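Side-chain contacts in pullulanase (Bacillus acidopullulyticus, PDB 2WAN), which hydrolyses the alpha-1,6-glucosidic linkages of pullulan and, probably, of related branched polysaccharides derived from starch: residues A[618-623]-A[734-739]; A[664-669]-A[674-679]; A[680-685]-A[719-724]. One frame throughout, in Å; residues are numbered along the deposited sequence. Where two conformers were deposited one is given.

Interaction 1: A[618-623]-A[734-739]; sequences GFRFDL and SHDNMT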
ATOM      1  N   GLY A 618      -1.431 -12.083   8.719  1.00  9.38           N
ATOM      2  CA  GLY A 618      -0.969 -10.744   8.406  1.00  9.59           C
ATOM      3  C   GLY A 618      -1.090 -10.427   6.934  1.00 10.83           C
ATOM      4  O   GLY A 618      -1.523 -11.277   6.156  1.00 11.32           O
ATOM      5  N   PHE A 619      -0.720  -9.198   6.561  1.00  9.69           N
ATOM      6  CA  PHE A 619      -0.876  -8.721   5.190  1.00  9.68           C
ATOM      7  C   PHE A 619       0.287  -7.859   4.773  1.00  9.26           C
ATOM      8  O   PHE A 619       0.789  -7.023   5.560  1.00 11.58           O
ATOM      9  CB  PHE A 619      -2.168  -7.902   4.993  1.00  8.81           C
ATOM     10  CG  PHE A 619      -3.436  -8.698   5.231  1.00  9.01           C
ATOM     11  CD1 PHE A 619      -3.946  -9.554   4.243  1.00  9.76           C
ATOM     12  CD2 PHE A 619      -4.102  -8.618   6.450  1.00 11.06           C
ATOM     13  CE1 PHE A 619      -5.121 -10.294   4.475  1.00 11.30           C
ATOM     14  CE2 PHE A 619      -5.280  -9.352   6.673  1.00 10.71           C
ATOM     15  CZ  PHE A 619      -5.778 -10.184   5.704  1.00 12.93           C
ATOM     16  N   ARG A 620       0.688  -8.062   3.517  1.00  8.84           N
ATOM     17  CA  ARG A 620       1.623  -7.190   2.798  1.00  9.89           C
ATOM     18  C   ARG A 620       0.803  -6.400   1.774  1.00 10.79           C
ATOM     19  O   ARG A 620       0.295  -6.957   0.811  1.00 11.61           O
ATOM     20  CB  ARG A 620       2.698  -8.037   2.090  1.00  8.75           C
ATOM     21  CG  ARG A 620       3.673  -7.257   1.144  1.00  6.55           C
ATOM     22  CD  ARG A 620       3.349  -7.455  -0.322  1.00 10.15           C
ATOM     23  NE  ARG A 620       4.390  -6.839  -1.162  1.00 11.72           N
ATOM     24  CZ  ARG A 620       4.191  -6.273  -2.356  1.00 13.99           C
ATOM     25  NH1 ARG A 620       2.989  -6.232  -2.901  1.00 10.52           N
ATOM     26  NH2 ARG A 620       5.228  -5.733  -3.007  1.00 15.48           N
ATOM     27  N   PHE A 621       0.679  -5.095   2.003  1.00  7.53           N
ATOM     28  CA  PHE A 621      -0.127  -4.215   1.150  1.00 10.69           C
ATOM     29  C   PHE A 621       0.671  -3.647  -0.028  1.00 10.42           C
ATOM     30  O   PHE A 621       1.567  -2.808   0.143  1.00 12.05           O
ATOM     31  CB  PHE A 621      -0.778  -3.106   1.987  1.00 10.95           C
ATOM     32  CG  PHE A 621      -1.782  -3.618   2.991  1.00 12.29           C
ATOM     33  CD1 PHE A 621      -3.119  -3.826   2.617  1.00 12.87           C
ATOM     34  CD2 PHE A 621      -1.401  -3.896   4.301  1.00 13.33           C
ATOM     35  CE1 PHE A 621      -4.060  -4.311   3.545  1.00  9.29           C
ATOM     36  CE2 PHE A 621      -2.337  -4.392   5.254  1.00 11.29           C
ATOM     37  CZ  PHE A 621      -3.669  -4.581   4.870  1.00 14.30           C
ATOM     38  N   ASP A 622       0.384  -4.178  -1.213  1.00 10.48           N
ATOM     39  CA  ASP A 622       0.951  -3.666  -2.470  1.00 11.53           C
ATOM     40  C   ASP A 622       0.665  -2.160  -2.568  1.00 13.26           C
ATOM     41  O   ASP A 622      -0.441  -1.723  -2.264  1.00 14.27           O
ATOM     42  CB  ASP A 622       0.307  -4.406  -3.646  1.00 11.22           C
ATOM     43  CG  ASP A 622       0.935  -4.056  -4.965  1.00 14.41           C
ATOM     44  OD1 ASP A 622       2.097  -4.458  -5.191  1.00 14.45           O
ATOM     45  OD2 ASP A 622       0.259  -3.386  -5.775  1.00 14.64           O
ATOM     46  N   LEU A 623       1.674  -1.377  -2.959  1.00 12.58           N
ATOM     47  CA  LEU A 623       1.542   0.097  -3.064  1.00 12.18           C
ATOM     48  C   LEU A 623       0.684   0.689  -1.939  1.00 12.10           C
ATOM     49  O   LEU A 623      -0.248   1.459  -2.174  1.00 13.18           O
ATOM     50  CB  LEU A 623       1.019   0.494  -4.453  1.00 12.34           C
ATOM     51  CG  LEU A 623       1.823  -0.020  -5.651  1.00 11.90           C
ATOM     52  CD1 LEU A 623       1.190   0.389  -6.971  1.00 17.63           C
ATOM     53  CD2 LEU A 623       3.288   0.449  -5.600  1.00 17.19           C
ATOM     54  N   SER A 734      13.403  -8.590  -3.465  1.00 13.00           N
ATOM     55  CA  SER A 734      12.013  -9.040  -3.435  1.00 12.43           C
ATOM     56  C   SER A 734      11.666  -9.563  -4.833  1.00 12.85           C
ATOM     57  O   SER A 734      12.542  -9.603  -5.716  1.00 12.55           O
ATOM     58  CB  SER A 734      11.093  -7.860  -3.076  1.00 14.17           C
ATOM     59  OG  SER A 734      11.047  -6.916  -4.150  1.00 14.61           O
ATOM     60  N   HIS A 735      10.400  -9.938  -5.061  1.00 11.37           N
ATOM     61  CA  HIS A 735       9.979 -10.450  -6.378  1.00 12.40           C
ATOM     62  C   HIS A 735      10.200  -9.419  -7.495  1.00 13.09           C
ATOM     63  O   HIS A 735      10.391  -9.803  -8.664  1.00 13.62           O
ATOM     64  CB  HIS A 735       8.492 -10.888  -6.377  1.00 12.41           C
ATOM     65  CG  HIS A 735       7.533  -9.754  -6.178  1.00 11.35           C
ATOM     66  ND1 HIS A 735       6.988  -9.032  -7.222  1.00 16.66           N
ATOM     67  CD2 HIS A 735       7.019  -9.220  -5.049  1.00  6.89           C
ATOM     68  CE1 HIS A 735       6.199  -8.087  -6.740  1.00 10.57           C
ATOM     69  NE2 HIS A 735       6.208  -8.173  -5.421  1.00 18.50           N
ATOM     70  N   ASP A 736      10.177  -8.134  -7.136  1.00 12.56           N
ATOM     71  CA  ASP A 736      10.413  -7.042  -8.102  1.00 12.13           C
ATOM     72  C   ASP A 736      11.906  -6.921  -8.401  1.00 13.03           C
ATOM     73  O   ASP A 736      12.743  -7.268  -7.568  1.00 12.92           O
ATOM     74  CB  ASP A 736       9.923  -5.698  -7.547  1.00 13.46           C
ATOM     75  CG  ASP A 736       8.405  -5.552  -7.591  1.00 13.40           C
ATOM     76  OD1 ASP A 736       7.811  -5.638  -8.698  1.00 15.98           O
ATOM     77  OD2 ASP A 736       7.829  -5.325  -6.509  1.00 15.45           O
ATOM     78  N   ASN A 737      12.249  -6.418  -9.581  1.00 12.18           N
ATOM     79  CA  ASN A 737      13.664  -6.213  -9.908  1.00 13.16           C
ATOM     80  C   ASN A 737      14.436  -7.554  -9.934  1.00 11.98           C
ATOM     81  O   ASN A 737      13.860  -8.593 -10.265  1.00 13.25           O
ATOM     82  CB  ASN A 737      14.278  -5.182  -8.950  1.00 13.89           C
ATOM     83  CG  ASN A 737      13.450  -3.902  -8.872  1.00 17.16           C
ATOM     84  OD1 ASN A 737      13.300  -3.190  -9.871  1.00 23.52           O
ATOM     85  ND2 ASN A 737      12.887  -3.625  -7.702  1.00 18.60           N
ATOM     86  N   MET A 738      15.728  -7.540  -9.585  1.00 12.05           N
ATOM     87  CA  MET A 738      16.563  -8.721  -9.780  0.50 11.67           C
ATOM     88  C   MET A 738      16.769  -9.555  -8.511  1.00 11.76           C
ATOM     89  O   MET A 738      16.744  -9.033  -7.399  1.00 12.33           O
ATOM     90  CB  MET A 738      17.905  -8.292 -10.377  0.50 14.18           C
ATOM     91  CG  MET A 738      17.732  -7.372 -11.579  0.50  7.38           C
ATOM     92  SD  MET A 738      19.324  -6.776 -12.185  0.50 14.46           S
ATOM     93  CE  MET A 738      20.062  -8.308 -12.769  0.50 11.41           C
ATOM     94  N   THR A 739      16.991 -10.860  -8.683  1.00 12.29           N
ATOM     95  CA  THR A 739      17.412 -11.659  -7.535  1.00 11.50           C
ATOM     96  C   THR A 739      18.818 -11.165  -7.162  1.00 11.82           C
ATOM     97  O   THR A 739      19.518 -10.567  -8.002  1.00 13.12           O
ATOM     98  CB  THR A 739      17.468 -13.164  -7.827  1.00 11.53           C
ATOM     99  OG1 THR A 739      18.575 -13.461  -8.696  1.00 11.25           O
ATOM    100  CG2 THR A 739      16.154 -13.659  -8.453  1.00 12.83           C
TER
HETATM  101  O   HOH W   1       5.413  -4.848  -5.708  1.00 23.83           O

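Interaction 2: A[664-669]-A[674-679]; sequences QLVTKG and LGIGVF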
ATOM      1  N   GLN A 664      -1.882  12.420   2.868  1.00 21.32           N
ATOM      2  CA  GLN A 664      -2.497  11.147   3.262  1.00 19.34           C
ATOM      3  C   GLN A 664      -1.721   9.928   2.758  1.00 18.50           C
ATOM      4  O   GLN A 664      -1.906   8.819   3.273  1.00 20.43           O
ATOM      5  CB  GLN A 664      -3.983  11.082   2.862  1.00 20.14           C
ATOM      6  CG  GLN A 664      -4.940  11.687   3.926  1.00 23.19           C
ATOM      7  CD  GLN A 664      -4.947  10.904   5.255  1.00 25.34           C
ATOM      8  OE1 GLN A 664      -5.165   9.688   5.286  1.00 24.96           O
ATOM      9  NE2 GLN A 664      -4.720  11.608   6.352  1.00 28.07           N
ATOM     10  N   LEU A 665      -0.841  10.132   1.778  1.00 17.82           N
ATOM     11  CA  LEU A 665      -0.069   9.015   1.208  1.00 18.03           C
ATOM     12  C   LEU A 665       0.822   8.417   2.283  1.00 16.96           C
ATOM     13  O   LEU A 665       1.469   9.148   3.038  1.00 16.10           O
ATOM     14  CB  LEU A 665       0.761   9.457   0.003  1.00 18.88           C
ATOM     15  CG  LEU A 665       0.016   9.792  -1.294  1.00 18.72           C
ATOM     16  CD1 LEU A 665       0.977  10.413  -2.286  1.00 21.45           C
ATOM     17  CD2 LEU A 665      -0.659   8.552  -1.913  1.00 20.29           C
ATOM     18  N   VAL A 666       0.834   7.085   2.379  1.00 14.76           N
ATOM     19  CA  VAL A 666       1.667   6.436   3.398  1.00 14.89           C
ATOM     20  C   VAL A 666       3.088   6.214   2.870  1.00 15.96           C
ATOM     21  O   VAL A 666       3.490   5.095   2.528  1.00 15.13           O
ATOM     22  CB  VAL A 666       1.063   5.116   3.950  1.00 14.44           C
ATOM     23  CG1 VAL A 666       1.754   4.720   5.279  1.00 12.30           C
ATOM     24  CG2 VAL A 666      -0.450   5.248   4.154  1.00 16.41           C
ATOM     25  N   THR A 667       3.840   7.309   2.802  1.00 14.61           N
ATOM     26  CA  THR A 667       5.275   7.269   2.483  1.00 15.07           C
ATOM     27  C   THR A 667       6.063   7.057   3.786  1.00 13.07           C
ATOM     28  O   THR A 667       5.478   7.047   4.861  1.00 14.88           O
ATOM     29  CB  THR A 667       5.712   8.583   1.790  1.00 16.08           C
ATOM     30  OG1 THR A 667       5.229   9.693   2.554  1.00 18.05           O
ATOM     31  CG2 THR A 667       5.128   8.658   0.387  1.00 17.44           C
ATOM     32  N   LYS A 668       7.377   6.838   3.696  1.00 12.42           N
ATOM     33  CA  LYS A 668       8.159   6.545   4.897  1.00 12.54           C
ATOM     34  C   LYS A 668       8.076   7.687   5.910  1.00 14.54           C
ATOM     35  O   LYS A 668       8.260   8.863   5.556  1.00 17.72           O
ATOM     36  CB  LYS A 668       9.620   6.229   4.549  1.00 12.81           C
ATOM     37  CG  LYS A 668       9.809   4.979   3.673  1.00 16.31           C
ATOM     38  CD  LYS A 668      11.275   4.530   3.672  1.00 16.45           C
ATOM     39  CE  LYS A 668      12.186   5.551   2.942  1.00 17.35           C
ATOM     40  NZ  LYS A 668      11.856   5.693   1.497  1.00 18.79           N
ATOM     41  N   GLY A 669       7.792   7.337   7.158  1.00 15.55           N
ATOM     42  CA  GLY A 669       7.582   8.327   8.231  1.00 15.24           C
ATOM     43  C   GLY A 669       6.098   8.439   8.557  1.00 16.18           C
ATOM     44  O   GLY A 669       5.717   8.677   9.701  1.00 17.97           O
ATOM     45  N   LEU A 674       1.235   3.784  13.907  1.00 16.05           N
ATOM     46  CA  LEU A 674      -0.012   3.200  13.367  1.00 14.35           C
ATOM     47  C   LEU A 674      -0.142   1.691  13.558  1.00 16.37           C
ATOM     48  O   LEU A 674      -1.223   1.122  13.330  1.00 16.24           O
ATOM     49  CB  LEU A 674      -0.188   3.537  11.888  1.00 14.67           C
ATOM     50  CG  LEU A 674      -0.326   5.020  11.540  1.00 16.05           C
ATOM     51  CD1 LEU A 674      -0.720   5.160  10.061  1.00 20.37           C
ATOM     52  CD2 LEU A 674      -1.316   5.735  12.474  1.00 18.10           C
ATOM     53  N   GLY A 675       0.951   1.036  13.941  1.00 13.21           N
ATOM     54  CA  GLY A 675       0.940  -0.436  14.110  1.00 12.51           C
ATOM     55  C   GLY A 675       1.145  -1.166  12.787  1.00 14.23           C
ATOM     56  O   GLY A 675       0.712  -2.312  12.616  1.00 13.47           O
ATOM     57  N   ILE A 676       1.823  -0.491  11.862  1.00 13.92           N
ATOM     58  CA  ILE A 676       2.137  -1.040  10.539  1.00 12.44           C
ATOM     59  C   ILE A 676       3.584  -0.716  10.156  1.00 11.63           C
ATOM     60  O   ILE A 676       4.178   0.231  10.672  1.00 13.21           O
ATOM     61  CB  ILE A 676       1.192  -0.478   9.434  1.00 12.76           C
ATOM     62  CG1 ILE A 676       1.563   0.977   9.072  1.00 14.54           C
ATOM     63  CG2 ILE A 676      -0.315  -0.667   9.804  1.00 13.68           C
ATOM     64  CD1 ILE A 676       0.678   1.635   7.970  1.00 16.56           C
ATOM     65  N   GLY A 677       4.139  -1.518   9.256  1.00 10.62           N
ATOM     66  CA  GLY A 677       5.516  -1.341   8.778  1.00 11.24           C
ATOM     67  C   GLY A 677       5.638  -0.987   7.313  1.00 11.42           C
ATOM     68  O   GLY A 677       4.693  -1.159   6.533  1.00 11.80           O
ATOM     69  N   VAL A 678       6.800  -0.451   6.927  1.00 10.38           N
ATOM     70  CA  VAL A 678       7.048  -0.110   5.521  1.00  9.80           C
ATOM     71  C   VAL A 678       8.339  -0.747   5.030  1.00  9.86           C
ATOM     72  O   VAL A 678       9.310  -0.821   5.767  1.00 11.66           O
ATOM     73  CB  VAL A 678       7.075   1.429   5.268  1.00  9.62           C
ATOM     74  CG1 VAL A 678       5.712   2.026   5.544  1.00 10.90           C
ATOM     75  CG2 VAL A 678       8.167   2.123   6.135  1.00 11.73           C
ATOM     76  N   PHE A 679       8.337  -1.214   3.787  1.00 10.03           N
ATOM     77  CA  PHE A 679       9.549  -1.725   3.172  1.00 10.01           C
ATOM     78  C   PHE A 679      10.595  -0.623   3.145  1.00 12.85           C
ATOM     79  O   PHE A 679      10.316   0.518   2.743  1.00 12.71           O
ATOM     80  CB  PHE A 679       9.271  -2.214   1.753  1.00 10.11           C
ATOM     81  CG  PHE A 679       8.674  -3.576   1.713  1.00 11.88           C
ATOM     82  CD1 PHE A 679       9.480  -4.701   1.926  1.00 12.52           C
ATOM     83  CD2 PHE A 679       7.311  -3.742   1.502  1.00 12.12           C
ATOM     84  CE1 PHE A 679       8.935  -6.009   1.916  1.00 12.62           C
ATOM     85  CE2 PHE A 679       6.762  -5.039   1.478  1.00 13.41           C
ATOM     86  CZ  PHE A 679       7.574  -6.158   1.668  1.00 10.86           C
TER

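Interaction 3: A[680-685]-A[719-724]; sequences NDNIRN and QDFTSA. With ACT (acetate ion), chain Q.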
ATOM      1  N   ASN A 680      11.789  -0.974   3.598  1.00 11.64           N
ATOM      2  CA  ASN A 680      12.859  -0.012   3.786  1.00 11.58           C
ATOM      3  C   ASN A 680      13.780   0.033   2.573  1.00 11.22           C
ATOM      4  O   ASN A 680      14.775  -0.671   2.504  1.00 12.36           O
ATOM      5  CB  ASN A 680      13.619  -0.339   5.082  1.00 10.06           C
ATOM      6  CG  ASN A 680      14.670   0.710   5.425  1.00 10.47           C
ATOM      7  OD1 ASN A 680      14.972   1.579   4.613  1.00 12.26           O
ATOM      8  ND2 ASN A 680      15.247   0.612   6.628  1.00 12.07           N
ATOM      9  N   ASP A 681      13.422   0.857   1.599  1.00 10.64           N
ATOM     10  CA  ASP A 681      14.283   0.997   0.432  1.00 14.32           C
ATOM     11  C   ASP A 681      15.599   1.726   0.738  1.00 14.26           C
ATOM     12  O   ASP A 681      16.550   1.627  -0.056  1.00 12.46           O
ATOM     13  CB  ASP A 681      13.539   1.585  -0.790  1.00 13.62           C
ATOM     14  CG  ASP A 681      12.880   2.938  -0.521  1.00 18.49           C
ATOM     15  OD1 ASP A 681      12.535   3.260   0.634  1.00 18.02           O
ATOM     16  OD2 ASP A 681      12.683   3.671  -1.511  1.00 24.02           O
ATOM     17  N   ASN A 682      15.681   2.424   1.877  1.00 13.43           N
ATOM     18  CA  ASN A 682      16.960   3.055   2.261  1.00 13.81           C
ATOM     19  C   ASN A 682      18.043   2.014   2.573  1.00 13.18           C
ATOM     20  O   ASN A 682      19.171   2.097   2.058  1.00 14.02           O
ATOM     21  CB  ASN A 682      16.807   4.013   3.447  1.00 13.47           C
ATOM     22  CG  ASN A 682      15.984   5.252   3.115  1.00 13.56           C
ATOM     23  OD1 ASN A 682      15.695   5.538   1.944  1.00 17.25           O
ATOM     24  ND2 ASN A 682      15.620   6.006   4.153  1.00 15.59           N
ATOM     25  N   ILE A 683      17.714   1.038   3.418  1.00 11.07           N
ATOM     26  CA  ILE A 683      18.699  -0.015   3.715  1.00 11.67           C
ATOM     27  C   ILE A 683      18.980  -0.889   2.456  1.00 13.38           C
ATOM     28  O   ILE A 683      20.120  -1.286   2.219  1.00 13.70           O
ATOM     29  CB  ILE A 683      18.328  -0.833   4.986  1.00  9.42           C
ATOM     30  CG1 ILE A 683      19.574  -1.543   5.554  1.00  9.84           C
ATOM     31  CG2 ILE A 683      17.145  -1.797   4.715  1.00 11.08           C
ATOM     32  CD1 ILE A 683      19.264  -2.503   6.766  1.00 10.48           C
ATOM     33  N   ARG A 684      17.947  -1.152   1.654  1.00 11.20           N
ATOM     34  CA  ARG A 684      18.074  -1.904   0.403  1.00 11.06           C
ATOM     35  C   ARG A 684      19.079  -1.228  -0.534  1.00 12.01           C
ATOM     36  O   ARG A 684      20.032  -1.858  -1.010  1.00 12.36           O
ATOM     37  CB  ARG A 684      16.711  -1.995  -0.298  1.00 11.61           C
ATOM     38  CG  ARG A 684      16.691  -2.943  -1.500  1.00 15.54           C
ATOM     39  CD  ARG A 684      15.575  -2.567  -2.487  1.00 17.83           C
ATOM     40  NE  ARG A 684      15.832  -1.272  -3.150  1.00 16.12           N
ATOM     41  CZ  ARG A 684      14.895  -0.414  -3.562  1.00 21.20           C
ATOM     42  NH1 ARG A 684      13.597  -0.661  -3.407  1.00 22.03           N
ATOM     43  NH2 ARG A 684      15.262   0.725  -4.117  1.00 17.43           N
ATOM     44  N   ASN A 685      18.878   0.062  -0.774  1.00 12.24           N
ATOM     45  CA  ASN A 685      19.810   0.804  -1.640  1.00 11.82           C
ATOM     46  C   ASN A 685      21.201   0.865  -1.026  1.00 11.34           C
ATOM     47  O   ASN A 685      22.209   0.781  -1.741  1.00 12.78           O
ATOM     48  CB  ASN A 685      19.305   2.216  -1.930  1.00 12.41           C
ATOM     49  CG  ASN A 685      18.146   2.245  -2.929  1.00 12.88           C
ATOM     50  OD1 ASN A 685      18.022   1.395  -3.814  1.00 15.16           O
ATOM     51  ND2 ASN A 685      17.321   3.262  -2.808  1.00 16.05           N
ATOM     52  N   GLN A 719      16.140   6.623  13.810  1.00 14.52           N
ATOM     53  CA  GLN A 719      16.627   7.993  13.583  1.00 16.33           C
ATOM     54  C   GLN A 719      16.457   8.400  12.127  1.00 19.33           C
ATOM     55  O   GLN A 719      16.947   9.447  11.719  1.00 21.97           O
ATOM     56  CB  GLN A 719      18.101   8.127  13.992  1.00 17.79           C
ATOM     57  CG  GLN A 719      18.322   7.955  15.476  1.00 15.36           C
ATOM     58  CD  GLN A 719      19.786   8.095  15.864  1.00 19.88           C
ATOM     59  OE1 GLN A 719      20.151   7.837  17.002  1.00 27.95           O
ATOM     60  NE2 GLN A 719      20.622   8.513  14.919  1.00 24.94           N
ATOM     61  N   ASP A 720      15.750   7.579  11.351  1.00 14.36           N
ATOM     62  CA  ASP A 720      15.594   7.814   9.924  1.00 13.16           C
ATOM     63  C   ASP A 720      14.100   8.077   9.661  1.00 15.86           C
ATOM     64  O   ASP A 720      13.732   9.207   9.321  1.00 17.26           O
ATOM     65  CB  ASP A 720      16.172   6.606   9.144  1.00 14.22           C
ATOM     66  CG  ASP A 720      16.092   6.757   7.624  1.00 15.88           C
ATOM     67  OD1 ASP A 720      15.673   7.826   7.118  1.00 18.24           O
ATOM     68  OD2 ASP A 720      16.467   5.792   6.919  1.00 18.40           O
ATOM     69  N   PHE A 721      13.240   7.073   9.850  1.00 13.99           N
ATOM     70  CA  PHE A 721      11.808   7.252   9.562  1.00 13.83           C
ATOM     71  C   PHE A 721      10.840   6.469  10.457  1.00 14.26           C
ATOM     72  O   PHE A 721       9.632   6.521  10.226  1.00 14.11           O
ATOM     73  CB  PHE A 721      11.515   6.932   8.079  1.00 15.05           C
ATOM     74  CG  PHE A 721      11.821   5.516   7.699  1.00 10.73           C
ATOM     75  CD1 PHE A 721      10.873   4.510   7.895  1.00 13.66           C
ATOM     76  CD2 PHE A 721      13.063   5.175   7.180  1.00 13.69           C
ATOM     77  CE1 PHE A 721      11.160   3.169   7.568  1.00 13.67           C
ATOM     78  CE2 PHE A 721      13.352   3.864   6.856  1.00 12.31           C
ATOM     79  CZ  PHE A 721      12.398   2.851   7.060  1.00 12.18           C
ATOM     80  N   THR A 722      11.342   5.760  11.468  1.00 13.63           N
ATOM     81  CA  THR A 722      10.454   4.978  12.351  1.00 12.83           C
ATOM     82  C   THR A 722      10.375   5.525  13.763  1.00 12.45           C
ATOM     83  O   THR A 722      11.286   6.205  14.221  1.00 13.58           O
ATOM     84  CB  THR A 722      10.848   3.474  12.464  1.00 12.94           C
ATOM     85  OG1 THR A 722      12.084   3.360  13.182  1.00 12.02           O
ATOM     86  CG2 THR A 722      10.962   2.823  11.097  1.00 12.75           C
ATOM     87  N   SER A 723       9.268   5.217  14.439  1.00 11.57           N
ATOM     88  CA  SER A 723       9.138   5.441  15.877  1.00 14.96           C
ATOM     89  C   SER A 723       9.413   4.194  16.698  1.00 14.76           C
ATOM     90  O   SER A 723       9.613   4.277  17.924  1.00 16.50           O
ATOM     91  CB  SER A 723       7.733   5.954  16.198  1.00 17.63           C
ATOM     92  OG  SER A 723       7.593   7.273  15.694  1.00 25.54           O
ATOM     93  N   ALA A 724       9.399   3.035  16.034  1.00 14.98           N
ATOM     94  CA  ALA A 724       9.629   1.750  16.676  1.00 12.02           C
ATOM     95  C   ALA A 724      10.204   0.807  15.606  1.00 11.86           C
ATOM     96  O   ALA A 724       9.885   0.964  14.429  1.00 12.29           O
ATOM     97  CB  ALA A 724       8.305   1.181  17.223  1.00 13.48           C
TER
HETATM   98  C   ACT Q1937       9.588   9.989  16.373  1.00 44.07           C
HETATM   99  O   ACT Q1937       9.808   8.887  15.828  1.00 45.15           O
HETATM  100  OXT ACT Q1937       8.801  10.748  15.770  1.00 44.63           O
HETATM  101  CH3 ACT Q1937      10.242  10.381  17.660  1.00 45.33           C
HETATM  102  O   HOH W   2      17.136   3.244   7.718  1.00 16.57           O
HETATM  103  O   HOH W   3      13.776   8.649   5.290  1.00 38.91           O

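Interaction 1: A[618-623]-A[734-739]
Arg620 and His735 meet at the C-terminal mouth of a parallel eight-stranded barrel, the end at which glycoside hydrolases of the alpha-amylase type hold their active-site cleft. Arg620 belongs to strand 618-621. His735 lies in the loop between strand 728-730 and helix 740-747. The arginine chain leaves the strand with CG anti to the backbone N (chi1 173°) and bends at chi2, which carries the guanidinium toward the loop. NH2 then comes to the edge of the imidazole, near the ring plane, while the two flat groups are inclined at 64°.

Asp622 OD1 and water 1 both lie in the guanidinium plane and help to fix its rotation. Arg620 NH1 lies 3.0 Å from Asp622 OD1 in a salt bridge, and the oxygen offers the lone pair that points away from its twin. Further salt bridges come from Asp551, to the same nitrogen, and from Glu651, to NH2. Asp736 is reached less directly: its OD2 stands 4.4 Å from Arg620 NH2, too far for a direct ion pair. Water 1 fills the link, its oxygen 2.8 Å from Arg620 NH2 and 2.6 Å from Asp736 OD2, accepting from Arg620 and hydrogen-bonded to Asp736. The example illustrates how one arginine can grip several carboxylates, Asp736 among them through water.

The loop has its own ties. His735 N donates to Glu437, and the imidazole lies against Tyr509 and takes Trp507 edge-to-face. On the strand side, 618-621 runs between strands 547-552 and 647-650, while Phe619 turns outward to pack on helix 597-614.

Interaction 2: A[664-669]-A[674-679]
Lys668 swings CG beside its own backbone N (chi1 -63°), whereas Val678, at chi1 -65°, puts CG2 between its backbone N and carbonyl carbon; the two groups are thereby brought together, with Lys668 CG 4.1 Å from Val678 CG2. The aliphatic part of the lysine runs aslant over the valine methyl. Further out, Lys668 CD passes 4.2 Å from Phe679 O, and bends at chi3 and chi4 turn the ammonium group aside to a salt bridge with Asp681. A single side chain thus serves two ends: methylenes against the strand, charge toward the start of the next helix.

The second point of contact is purely apolar. Ile676 has an extended chi2, so that CD1 projects from the chain and stops 4.2 Å from Val666 CG1. Val666 is presented by a tight bend, for it is the centre of an inverse gamma turn, closed by a weak bond from Thr667 N to Leu665 O at 3.0 Å. Met632 of helix 629-642 packs on both Val666 and Ile676, and Val678 also meets Met624.

Phe679, next along the strand, sends its ring away from 664-669 to meet Phe775 and Tyr731 edge-to-face. Strand 677-679 is the sixth of the barrel. Between it and strand 647-650 the chain forms no regular helix, and the loop 664-669 packs beside the strand instead: a variation on the beta/alpha barrel in which irregular chain contributes to the layer around the strands.

Interaction 3: A[680-685]-A[719-724]
Asn680 and Phe721 stand almost perpendicular, their amide and ring planes 89° apart. The ring comes in by its edge: Phe721 CZ lies 3.5 Å from Asn680 CG, which sits near the ring plane. Phe721 achieves this with CG between its backbone N and carbonyl carbon (chi1 62°). The neighbouring pair is arranged quite differently. Asn682 and Asp720 lay amide and carboxylate nearly coplanar, and Asn682 ND2 donates to Asp720 OD2 at 2.9 Å with an N-H...O angle of 162°, on the lone pair syn to the other oxygen.

Asn680 is also the N-cap of helix 681-688. Asn680 OD1 accepts from Ile683 N at 3.0 Å, the donor lying well above the carbonyl plane, while ND2 makes a weak bond to Thr728. Water 2 and water 3 donate to Asp720 OD2 and OD1 respectively, each at 2.8 Å. Farther along the loop, Ser723 OG donates to an acetate ion, probably from the crystallisation liquor.

The chemistry implies a division of labour: the same amide caps the helix through OD1 and receives the aromatic edge, while Asp720 is bound directly by Asn682 and also through two waters that bridge weakly to Asn680 and Asn682.

In the fold
The three contacts illustrate how chemistry follows position in one barrel. Interactions 1 and 2 are buried and both reach the barrel sheet, touching where Arg620 CG packs 3.8 Å from Phe679 CE2; yet the first is a charged, water-bridged meeting at the mouth and the second is mainly aliphatic packing round the sixth strand. Interaction 3, only partly buried, mixes aromatic packing with solvated polar bonds. It follows interaction 2 directly, since strand 677-679 leads into helix 681-688, and the two are joined by Val678 CG2, 3.5 Å from Phe721 CE1. Both are nested within the chain loop that interaction 1 closes.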